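Local coordinates for protein beta-agarase (Persicobacter, PDB 6AII) that probably hydrolyses the beta-1,4 linkages of agarose to release neoagarobiose, as a beta-agarase of glycoside hydrolase family 16, at residues A[214-219]-A[312-317]; A[124-129]-A[147-152]; A[210-215]-A[231-236]; A[4-9]-A[21-26]. All coordinates share one frame; numbering follows the deposited sequence.

Interaction 1 (A[214-219]-A[312-317]). With CA (calcium ion), chain B.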
# COMPACT_ATOMS: atom_id res chain seq x y z
N GLY A 214 -1.94 1.00 16.16
CA GLY A 214 -2.47 1.80 17.29
C GLY A 214 -2.30 3.30 17.19
O GLY A 214 -2.61 4.01 18.15
N GLU A 215 -1.75 3.79 16.08
CA GLU A 215 -1.40 5.18 15.91
C GLU A 215 -1.26 5.44 14.41
O GLU A 215 -1.18 4.47 13.63
CB GLU A 215 -0.09 5.48 16.59
CG GLU A 215 1.10 4.73 16.06
CD GLU A 215 2.37 5.04 16.86
OE1 GLU A 215 2.96 6.08 16.60
OE2 GLU A 215 2.73 4.22 17.69
N TYR A 216 -1.13 6.69 14.01
CA TYR A 216 -0.84 6.98 12.61
C TYR A 216 0.62 6.67 12.29
O TYR A 216 1.52 6.85 13.14
CB TYR A 216 -1.13 8.45 12.29
CG TYR A 216 -2.62 8.70 12.12
CD1 TYR A 216 -3.44 9.01 13.18
CD2 TYR A 216 -3.22 8.56 10.89
CE1 TYR A 216 -4.81 9.24 12.99
CE2 TYR A 216 -4.59 8.75 10.69
CZ TYR A 216 -5.39 9.08 11.75
OH TYR A 216 -6.75 9.24 11.50
N SER A 217 0.86 6.19 11.09
CA SER A 217 2.17 5.97 10.51
C SER A 217 2.25 6.79 9.22
O SER A 217 1.25 6.87 8.49
CB SER A 217 2.35 4.51 10.17
OG SER A 217 2.14 3.70 11.29
N THR A 218 3.41 7.25 8.85
CA THR A 218 3.67 7.74 7.52
C THR A 218 4.51 6.75 6.74
O THR A 218 5.44 6.14 7.27
CB THR A 218 4.31 9.14 7.45
OG1 THR A 218 5.61 9.13 8.04
CG2 THR A 218 3.42 10.15 8.12
N ILE A 219 4.12 6.41 5.53
CA ILE A 219 4.90 5.53 4.67
C ILE A 219 4.97 6.19 3.29
O ILE A 219 3.96 6.62 2.74
CB ILE A 219 4.29 4.10 4.58
CG1 ILE A 219 3.88 3.64 5.96
CG2 ILE A 219 5.30 3.17 3.96
CD1 ILE A 219 2.78 2.66 6.01
N ILE A 312 -11.50 -0.19 10.28
CA ILE A 312 -11.45 0.91 9.33
C ILE A 312 -9.97 1.28 9.17
O ILE A 312 -9.30 1.59 10.19
CB ILE A 312 -12.22 2.15 9.81
CG1 ILE A 312 -13.66 1.80 10.21
CG2 ILE A 312 -12.15 3.27 8.77
CD1 ILE A 312 -14.45 2.99 10.71
N MET A 313 -9.56 1.38 7.96
CA MET A 313 -8.24 1.93 7.60
C MET A 313 -8.45 3.43 7.34
O MET A 313 -9.28 3.79 6.50
CB MET A 313 -7.66 1.29 6.37
CG MET A 313 -6.27 1.81 6.00
SD MET A 313 -5.73 1.07 4.41
CE MET A 313 -4.18 1.92 4.19
N LYS A 314 -7.73 4.30 8.04
CA LYS A 314 -7.98 5.74 7.96
C LYS A 314 -6.79 6.40 7.25
O LYS A 314 -5.62 5.98 7.48
CB LYS A 314 -8.15 6.36 9.35
CG LYS A 314 -9.33 5.81 10.08
CD LYS A 314 -9.50 6.35 11.50
CE LYS A 314 -10.68 5.70 12.17
NZ LYS A 314 -10.74 6.10 13.59
N VAL A 315 -7.07 7.39 6.42
CA VAL A 315 -6.00 8.07 5.71
C VAL A 315 -6.12 9.56 6.08
O VAL A 315 -7.05 10.24 5.61
CB VAL A 315 -6.05 7.87 4.19
CG1 VAL A 315 -4.84 8.52 3.51
CG2 VAL A 315 -6.13 6.37 3.82
N ASP A 316 -5.17 10.04 6.89
CA ASP A 316 -5.20 11.47 7.29
C ASP A 316 -4.84 12.35 6.11
O ASP A 316 -5.37 13.45 5.95
CB ASP A 316 -4.22 11.66 8.45
CG ASP A 316 -4.22 13.05 9.05
OD1 ASP A 316 -5.25 13.77 8.90
OD2 ASP A 316 -3.19 13.40 9.68
N TRP A 317 -3.86 11.93 5.32
CA TRP A 317 -3.46 12.70 4.16
C TRP A 317 -2.65 11.83 3.20
O TRP A 317 -2.04 10.81 3.59
CB TRP A 317 -2.68 13.99 4.54
CG TRP A 317 -1.52 13.92 5.49
CD1 TRP A 317 -1.58 14.36 6.77
CD2 TRP A 317 -0.17 13.49 5.29
NE1 TRP A 317 -0.36 14.33 7.37
CE2 TRP A 317 0.53 13.80 6.48
CE3 TRP A 317 0.52 12.92 4.20
CZ2 TRP A 317 1.87 13.52 6.63
CZ3 TRP A 317 1.85 12.61 4.36
CH2 TRP A 317 2.52 12.92 5.56
CA CA B . -6.59 15.15 7.58
O HOH W 1 -7.26 12.52 10.74
O HOH W 2 -6.90 15.95 9.94
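Tyr216 and Asp316 come closest in backbone, their CA atoms 8.2 Å apart, because strand 118-125 runs between the two segments and pairs antiparallel with both. Tyr216 reaches across that strand: with CG anti to the carbonyl carbon (chi1 -77°), its ring is carried against Arg123 and Lys125. CE2 of the ring lies 3.7 Å from Asp316 CB, meeting it obliquely, and the ring and carboxylate planes are 55° apart. Farther out, Tyr216 OH rests 3.9 Å from Lys314 CB, while the extended lysine runs on to a salt bridge between NZ and Glu309. A water weakly bridges Tyr216 OH and Asp316 OD1. In this sheet of the GH16 beta-sandwich, Asp316 and Trp317 form a classic beta bulge opposite Arg123. The chain turns a corner at Asp316, which binds the calcium twice, by OD1 at 2.3 Å and by its backbone O at 2.6 Å, with Asp5, Asp30, Asn32, Gly74 and a water completing the seven-atom shell. Asp316 OD2 instead pairs with Arg123 in a salt bridge, so both carboxylate oxygens have cationic partners. An alanine replacing Tyr216 is likely to leave Asp316 CB without its ring neighbour, Lys314 CB without the hydroxyl, and the water without one of its two partners. Farther along, Thr218 CG2 approaches Trp317 CH2 to 3.9 Å, methyl against the outer end of the indole.

Interaction 2 (A[124-129]-A[147-152])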
# COMPACT_ATOMS: atom_id res chain seq x y z
N VAL A 124 -1.33 7.18 7.49
CA VAL A 124 -2.43 6.24 7.60
C VAL A 124 -2.53 5.78 9.05
O VAL A 124 -1.52 5.67 9.72
CB VAL A 124 -2.23 5.04 6.66
CG1 VAL A 124 -2.25 5.49 5.20
CG2 VAL A 124 -1.00 4.26 6.98
N LYS A 125 -3.75 5.38 9.43
CA LYS A 125 -3.92 4.62 10.65
C LYS A 125 -4.43 3.23 10.25
O LYS A 125 -5.59 3.09 9.86
CB LYS A 125 -4.91 5.30 11.58
CG LYS A 125 -4.72 5.04 13.06
CD LYS A 125 -5.05 3.69 13.46
CE LYS A 125 -6.49 3.31 13.30
NZ LYS A 125 -6.64 1.89 13.75
N ILE A 126 -3.51 2.32 10.25
CA ILE A 126 -3.80 0.91 9.89
C ILE A 126 -4.90 0.38 10.83
O ILE A 126 -4.88 0.64 12.03
CB ILE A 126 -2.50 0.13 9.91
CG1 ILE A 126 -1.71 0.50 8.64
CG2 ILE A 126 -2.77 -1.40 9.98
CD1 ILE A 126 -0.29 0.15 8.60
N ALA A 127 -5.87 -0.33 10.26
CA ALA A 127 -6.97 -0.90 11.04
C ALA A 127 -6.44 -1.88 12.09
O ALA A 127 -5.58 -2.69 11.80
CB ALA A 127 -7.91 -1.61 10.14
N ASP A 128 -7.04 -1.76 13.30
CA ASP A 128 -6.73 -2.71 14.34
C ASP A 128 -7.66 -3.91 14.19
O ASP A 128 -8.52 -4.12 14.97
CB ASP A 128 -6.83 -2.06 15.70
CG ASP A 128 -6.27 -2.93 16.81
OD1 ASP A 128 -5.71 -4.01 16.48
OD2 ASP A 128 -6.37 -2.44 17.97
N ALA A 129 -7.41 -4.63 13.12
CA ALA A 129 -8.29 -5.70 12.63
C ALA A 129 -7.47 -6.64 11.77
O ALA A 129 -6.41 -6.29 11.27
CB ALA A 129 -9.44 -5.11 11.85
N ASP A 147 5.02 -1.13 -4.36
CA ASP A 147 4.25 -1.36 -3.13
C ASP A 147 4.88 -0.54 -1.99
O ASP A 147 5.99 -0.91 -1.49
CB ASP A 147 4.28 -2.83 -2.74
CG ASP A 147 3.77 -3.68 -3.89
OD1 ASP A 147 2.69 -3.35 -4.41
OD2 ASP A 147 4.56 -4.54 -4.34
N ILE A 148 4.11 0.53 -1.63
CA ILE A 148 4.51 1.44 -0.60
C ILE A 148 4.34 0.76 0.76
O ILE A 148 5.19 0.87 1.62
CB ILE A 148 3.78 2.77 -0.73
CG1 ILE A 148 4.14 3.42 -2.08
CG2 ILE A 148 4.15 3.70 0.40
CD1 ILE A 148 3.40 4.68 -2.40
N CYS A 149 3.23 0.08 0.93
CA CYS A 149 2.92 -0.58 2.22
C CYS A 149 1.95 -1.73 1.94
O CYS A 149 0.89 -1.49 1.39
CB CYS A 149 2.25 0.41 3.15
SG CYS A 149 1.49 -0.36 4.65
N GLU A 150 2.31 -2.96 2.32
CA GLU A 150 1.35 -4.01 2.50
C GLU A 150 1.51 -4.48 3.94
O GLU A 150 2.61 -4.82 4.38
CB GLU A 150 1.49 -5.23 1.56
CG GLU A 150 1.51 -4.85 0.12
CD GLU A 150 1.67 -6.10 -0.75
OE1 GLU A 150 2.80 -6.26 -1.23
OE2 GLU A 150 0.69 -6.93 -0.85
N ASN A 151 0.45 -4.37 4.69
CA ASN A 151 0.47 -4.66 6.11
C ASN A 151 -0.82 -5.37 6.46
O ASN A 151 -1.82 -5.19 5.73
CB ASN A 151 0.61 -3.34 6.87
CG ASN A 151 0.29 -3.46 8.35
OD1 ASN A 151 -0.88 -3.34 8.69
ND2 ASN A 151 1.25 -3.91 9.10
N TYR A 152 -0.78 -6.20 7.49
CA TYR A 152 -1.88 -7.07 7.77
C TYR A 152 -2.61 -6.76 9.05
O TYR A 152 -3.32 -7.65 9.62
CB TYR A 152 -1.31 -8.50 7.71
CG TYR A 152 -0.92 -8.82 6.29
CD1 TYR A 152 -1.88 -9.18 5.35
CD2 TYR A 152 0.36 -8.57 5.86
CE1 TYR A 152 -1.52 -9.41 4.03
CE2 TYR A 152 0.73 -8.77 4.54
CZ TYR A 152 -0.22 -9.18 3.63
OH TYR A 152 0.11 -9.30 2.31
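Ile126 against Asn151 is a buried contact between the two sheets of the jelly-roll sandwich, made where strand 118-125 runs out into a loop and strand 144-151 of the other sheet nears its end. The touching parts, 126-129 and 149-152, run almost parallel, 16° apart, with 8.0 Å between the CA atoms of Ile126 and Asn151. Ile126 brings two methyls to one amide. CG2, placed anti to the backbone N by a chi1 of -76°, sits 3.0 Å from Asn151 OD1, a short carbon-oxygen approach, and CD1 reaches 3.7 Å from Asn151 CG. The same CD1 touches Cys149 SG more loosely, at 4.4 Å. Beyond the side chains, the carbonyl oxygens of Ala129 and Tyr152 come near each other, the latter taken up by Asn166 ND2. Earlier in strand 144-151, Ile148 and Cys149 form a classic beta bulge facing Val135, and the strand carries a Glu-x-Asp-x-x-Glu pattern like the signature of GH16 active-site strands. Within 124-129, Lys125 NZ donates to Ile126 O at 2.8 Å from above the carbonyl plane. An alanine in place of Ile126 would probably open a gap beside the Asn151 amide and take away the loose methyl contact of Cys149 SG. The amide itself is fixed from outside: ND2 donates to His172 O and OD1 accepts from Gly153 N, which implies that the buried oxygen can lie against methyls because its polar need is met elsewhere.

Interaction 3 (A[210-215]-A[231-236])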
# COMPACT_ATOMS: atom_id res chain seq x y z
N THR A 210 4.91 -4.85 17.87
CA THR A 210 4.04 -5.97 17.53
C THR A 210 3.11 -5.68 16.32
O THR A 210 2.65 -6.62 15.66
CB THR A 210 3.17 -6.39 18.71
OG1 THR A 210 2.38 -5.29 19.11
CG2 THR A 210 3.99 -6.87 19.88
N ASP A 211 2.78 -4.43 16.09
CA ASP A 211 1.86 -4.12 15.02
C ASP A 211 1.95 -2.61 14.75
O ASP A 211 2.59 -1.88 15.52
CB ASP A 211 0.41 -4.44 15.40
CG ASP A 211 -0.09 -3.63 16.59
OD1 ASP A 211 -0.49 -2.47 16.43
OD2 ASP A 211 0.12 -4.13 17.74
N TRP A 212 1.26 -2.17 13.70
CA TRP A 212 1.28 -0.78 13.24
C TRP A 212 -0.11 -0.15 13.38
O TRP A 212 -0.40 0.85 12.66
CB TRP A 212 1.81 -0.74 11.80
CG TRP A 212 3.21 -1.22 11.67
CD1 TRP A 212 3.61 -2.52 11.64
CD2 TRP A 212 4.41 -0.42 11.72
NE1 TRP A 212 4.96 -2.60 11.59
CE2 TRP A 212 5.49 -1.33 11.65
CE3 TRP A 212 4.67 0.95 11.74
CZ2 TRP A 212 6.79 -0.94 11.71
CZ3 TRP A 212 5.98 1.35 11.77
CH2 TRP A 212 7.03 0.42 11.73
N ALA A 213 -0.96 -0.75 14.19
CA ALA A 213 -2.35 -0.40 14.17
C ALA A 213 -2.80 0.54 15.28
O ALA A 213 -3.99 0.73 15.39
CB ALA A 213 -3.21 -1.67 14.22
N GLY A 214 -1.94 1.00 16.16
CA GLY A 214 -2.47 1.80 17.29
C GLY A 214 -2.30 3.30 17.19
O GLY A 214 -2.61 4.01 18.15
N GLU A 215 -1.75 3.79 16.08
CA GLU A 215 -1.40 5.18 15.91
C GLU A 215 -1.26 5.44 14.41
O GLU A 215 -1.18 4.47 13.63
CB GLU A 215 -0.09 5.48 16.59
CG GLU A 215 1.10 4.73 16.06
CD GLU A 215 2.37 5.04 16.86
OE1 GLU A 215 2.96 6.08 16.60
OE2 GLU A 215 2.73 4.22 17.69
N TYR A 231 12.55 3.94 0.38
CA TYR A 231 11.33 3.88 1.26
C TYR A 231 11.61 4.55 2.62
O TYR A 231 12.72 4.45 3.19
CB TYR A 231 11.00 2.41 1.51
CG TYR A 231 10.59 1.65 0.30
CD1 TYR A 231 11.56 1.08 -0.51
CD2 TYR A 231 9.26 1.44 -0.04
CE1 TYR A 231 11.23 0.35 -1.65
CE2 TYR A 231 8.92 0.74 -1.21
CZ TYR A 231 9.91 0.18 -1.99
OH TYR A 231 9.57 -0.54 -3.09
N TYR A 232 10.57 5.23 3.15
CA TYR A 232 10.61 5.99 4.35
C TYR A 232 9.41 5.62 5.20
O TYR A 232 8.27 5.62 4.74
CB TYR A 232 10.51 7.49 4.02
CG TYR A 232 11.71 7.96 3.25
CD1 TYR A 232 11.81 7.77 1.87
CD2 TYR A 232 12.76 8.52 3.90
CE1 TYR A 232 12.97 8.14 1.18
CE2 TYR A 232 13.93 8.88 3.23
CZ TYR A 232 14.03 8.67 1.88
OH TYR A 232 15.19 9.07 1.27
N ILE A 233 9.65 5.31 6.50
CA ILE A 233 8.61 5.02 7.45
C ILE A 233 8.75 6.04 8.59
O ILE A 233 9.82 6.18 9.21
CB ILE A 233 8.70 3.56 7.96
CG1 ILE A 233 8.40 2.60 6.80
CG2 ILE A 233 7.73 3.36 9.12
CD1 ILE A 233 8.60 1.14 7.12
N ASN A 234 7.65 6.77 8.89
CA ASN A 234 7.63 7.72 9.95
C ASN A 234 8.76 8.74 9.82
O ASN A 234 9.35 9.18 10.79
CB ASN A 234 7.57 7.05 11.31
CG ASN A 234 6.25 6.37 11.56
OD1 ASN A 234 5.24 6.70 10.95
ND2 ASN A 234 6.27 5.39 12.48
N GLY A 235 9.01 9.13 8.59
CA GLY A 235 9.96 10.19 8.30
C GLY A 235 11.41 9.74 8.25
O GLY A 235 12.28 10.58 8.13
N LYS A 236 11.70 8.45 8.45
CA LYS A 236 13.03 7.93 8.51
C LYS A 236 13.26 6.98 7.34
O LYS A 236 12.46 6.11 7.03
CB LYS A 236 13.30 7.22 9.85
CG LYS A 236 13.26 8.23 11.00
CD LYS A 236 13.46 7.65 12.39
CE LYS A 236 12.32 6.74 12.83
NZ LYS A 236 11.10 7.51 13.20
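Trp212 points its six-membered ring at the type I' beta turn Ile233-Lys236, the tight hairpin turn joining strands 228-233 and 236-242 in one sheet of the sandwich. CZ3 is the atom that does the touching. Ile233 CG2 lies 3.8 Å from it and also nears CH2, the two side chains crossing at about a right angle. Asn234 comes to the edge of the indole instead, with ND2 4.1 Å from CZ3 and near the ring plane, while its amide is tilted 47° from that plane. This is a van der Waals approach. The polar work of Asn234 lies elsewhere, OD1 accepting from Thr218 N on the neighbouring strand. The turn that presents these residues is closed by a pair of backbone bonds, Ile233 N to Lys236 O and Lys236 N to Ile233 O, and it has the Asn-Gly pair suited to a type I' turn, both residues with positive phi. Around the tryptophan, further partners hold the ring: NE1 donates to Lys171 O, Arg209 makes a cation-pi contact with the ring, and Ile126, Ile173 and Ser217 pack against it. A chi1 of -63°, with CG anti to the carbonyl carbon, sends the indole from its loop toward the hairpin. That loop is itself braced by an Asx turn spanning Trp212, in which Asp211 OD1 offers its anti lone pair to Ala213 N at 2.9 Å, the N-H pointing at the oxygen with an angle of 159°.

Interaction 4 (A[4-9]-A[21-26]). With CA (calcium ion), chain B.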
# COMPACT_ATOMS: atom_id res chain seq x y z
N GLN A 4 -1.58 23.19 5.25
CA GLN A 4 -2.17 21.82 5.13
C GLN A 4 -1.70 20.97 6.30
O GLN A 4 -0.81 21.35 7.07
CB GLN A 4 -1.70 21.30 3.77
CG GLN A 4 -2.21 22.27 2.71
CD GLN A 4 -2.34 21.75 1.31
OE1 GLN A 4 -3.37 21.20 0.91
NE2 GLN A 4 -1.31 22.03 0.55
N ASP A 5 -2.31 19.76 6.40
CA ASP A 5 -2.04 18.93 7.56
C ASP A 5 -0.55 18.56 7.65
O ASP A 5 -0.06 18.29 8.72
CB ASP A 5 -2.86 17.65 7.55
CG ASP A 5 -4.33 17.79 7.88
OD1 ASP A 5 -4.77 18.87 8.35
OD2 ASP A 5 -5.03 16.81 7.64
N TRP A 6 0.12 18.40 6.53
CA TRP A 6 1.52 17.97 6.50
C TRP A 6 2.46 19.17 6.65
O TRP A 6 3.67 19.01 6.53
CB TRP A 6 1.83 17.22 5.19
CG TRP A 6 1.43 18.00 3.98
CD1 TRP A 6 2.05 19.07 3.45
CD2 TRP A 6 0.31 17.73 3.14
NE1 TRP A 6 1.44 19.49 2.31
CE2 TRP A 6 0.32 18.71 2.12
CE3 TRP A 6 -0.72 16.78 3.16
CZ2 TRP A 6 -0.63 18.72 1.12
CZ3 TRP A 6 -1.66 16.80 2.17
CH2 TRP A 6 -1.61 17.77 1.16
N ALA A 7 1.93 20.36 6.80
CA ALA A 7 2.85 21.53 6.79
C ALA A 7 3.77 21.43 8.00
O ALA A 7 3.36 20.98 9.03
CB ALA A 7 2.09 22.82 6.80
N GLY A 8 5.02 21.79 7.79
CA GLY A 8 5.98 21.68 8.85
C GLY A 8 6.55 20.28 8.98
O GLY A 8 7.43 20.07 9.81
N ILE A 9 6.07 19.29 8.21
CA ILE A 9 6.65 17.96 8.23
C ILE A 9 7.53 17.87 6.99
O ILE A 9 7.03 17.90 5.86
CB ILE A 9 5.58 16.86 8.23
CG1 ILE A 9 4.56 17.03 9.37
CG2 ILE A 9 6.18 15.43 8.18
CD1 ILE A 9 3.45 16.04 9.31
N TRP A 21 11.26 20.57 -3.40
CA TRP A 21 10.08 19.77 -3.73
C TRP A 21 8.90 20.66 -4.08
O TRP A 21 8.64 21.63 -3.38
CB TRP A 21 9.71 18.90 -2.53
CG TRP A 21 10.69 17.84 -2.23
CD1 TRP A 21 11.53 17.76 -1.17
CD2 TRP A 21 10.90 16.65 -3.00
NE1 TRP A 21 12.22 16.58 -1.19
CE2 TRP A 21 11.90 15.90 -2.31
CE3 TRP A 21 10.38 16.14 -4.19
CZ2 TRP A 21 12.35 14.68 -2.78
CZ3 TRP A 21 10.85 14.94 -4.66
CH2 TRP A 21 11.82 14.22 -3.95
N LYS A 22 8.15 20.28 -5.10
CA LYS A 22 6.94 20.96 -5.47
C LYS A 22 5.73 20.02 -5.37
O LYS A 22 5.74 18.92 -5.90
CB LYS A 22 7.04 21.47 -6.92
CG LYS A 22 5.76 22.11 -7.43
CD LYS A 22 5.73 22.45 -8.87
CE LYS A 22 4.41 23.07 -9.25
NZ LYS A 22 4.43 23.55 -10.65
N LEU A 23 4.73 20.48 -4.60
CA LEU A 23 3.52 19.64 -4.40
C LEU A 23 2.83 19.34 -5.72
O LEU A 23 2.61 20.27 -6.55
CB LEU A 23 2.56 20.31 -3.41
CG LEU A 23 1.43 19.39 -2.92
CD1 LEU A 23 1.89 18.42 -1.83
CD2 LEU A 23 0.29 20.24 -2.39
N GLN A 24 2.50 18.07 -5.97
CA GLN A 24 1.67 17.71 -7.11
C GLN A 24 0.22 17.77 -6.67
O GLN A 24 -0.32 16.86 -6.01
CB GLN A 24 2.08 16.35 -7.68
CG GLN A 24 1.30 15.97 -8.95
CD GLN A 24 1.76 14.70 -9.62
OE1 GLN A 24 2.95 14.37 -9.59
NE2 GLN A 24 0.81 13.99 -10.21
N ALA A 25 -0.47 18.85 -7.03
CA ALA A 25 -1.83 19.11 -6.47
C ALA A 25 -2.85 17.98 -6.77
O ALA A 25 -3.69 17.74 -5.91
CB ALA A 25 -2.33 20.42 -7.01
N ASP A 26 -2.81 17.35 -7.92
CA ASP A 26 -3.88 16.46 -8.34
C ASP A 26 -3.80 15.11 -7.62
O ASP A 26 -4.72 14.32 -7.70
CB ASP A 26 -3.94 16.27 -9.84
CG ASP A 26 -2.86 15.44 -10.48
OD1 ASP A 26 -1.80 15.25 -9.87
OD2 ASP A 26 -3.05 15.08 -11.63
CA CA B . -6.59 15.15 7.58
O HOH W 2 -6.90 15.95 9.94
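Trp6 and Leu23 meet through contrasting torsions: Trp6 has CG wedged between its backbone N and carbonyl carbon (chi1 52°), whereas Leu23 has CG anti to the backbone N (chi1 -168°), and the two side chains cross obliquely. The first lies in a pair of overlapping beta turns, type I over Gln4-Ala7 and type II over Trp6-Ile9, and the second on strand 19-23, which pairs with the C-terminal strand 312-325 of the sandwich. Both methyls of Leu23 come to the same indole atom from one side, CZ2 lying 3.9 Å from CD1 and just as far from CD2. Gln4 adds to the contact. Its CB sits over one face of the Trp6 ring, 3.7 Å above the plane and offset toward the rim, and its extended chain comes at Leu23 from the opposite direction, ending with NE2 3.8 Å from CD2. The indole is further packed by Arg319 and Tyr321 of strand 312-325, and Tyr321 also touches Leu23, so the N-terminal loop, strand 19-23 and that strand share one patch. Backbone bonds from Ala7 N to Gln4 O and from Ile9 N to Trp6 O close the turns, with Gly8 taking the positive phi of the second. Between Gln4 and Trp6, Asp5 turns to the calcium and binds it through OD2 at 2.3 Å. Past Leu23, Gln24 NE2 donates in its amide plane to the syn lone pair of Asp26 OD1, 2.9 Å away and nearly straight at 166°.

How the interactions relate
Strand 118-125 ties interaction 1 to interaction 2: Lys125 N and Lys314 O, like Ser217 N and Val124 O, lie 2.8 Å apart, probable hydrogen bonds of one sheet. Interaction 3 starts from the same loop as interaction 1, and Thr218 O and Asn234 N, 2.8 Å apart and probably hydrogen-bonded, continue the pairing of 217-225 with 228-233 into the turn. The calcium joins interactions 1 and 4, whose centres are about 17 Å apart; Asp316 OD1 and Asp5 OD2 approach to 3.3 Å because both bind it, and one water ligand serves both. Interaction 2, whose strand 144-151 probably lines the catalytic cleft, has its centre about 22 Å from that of interaction 4, without contact.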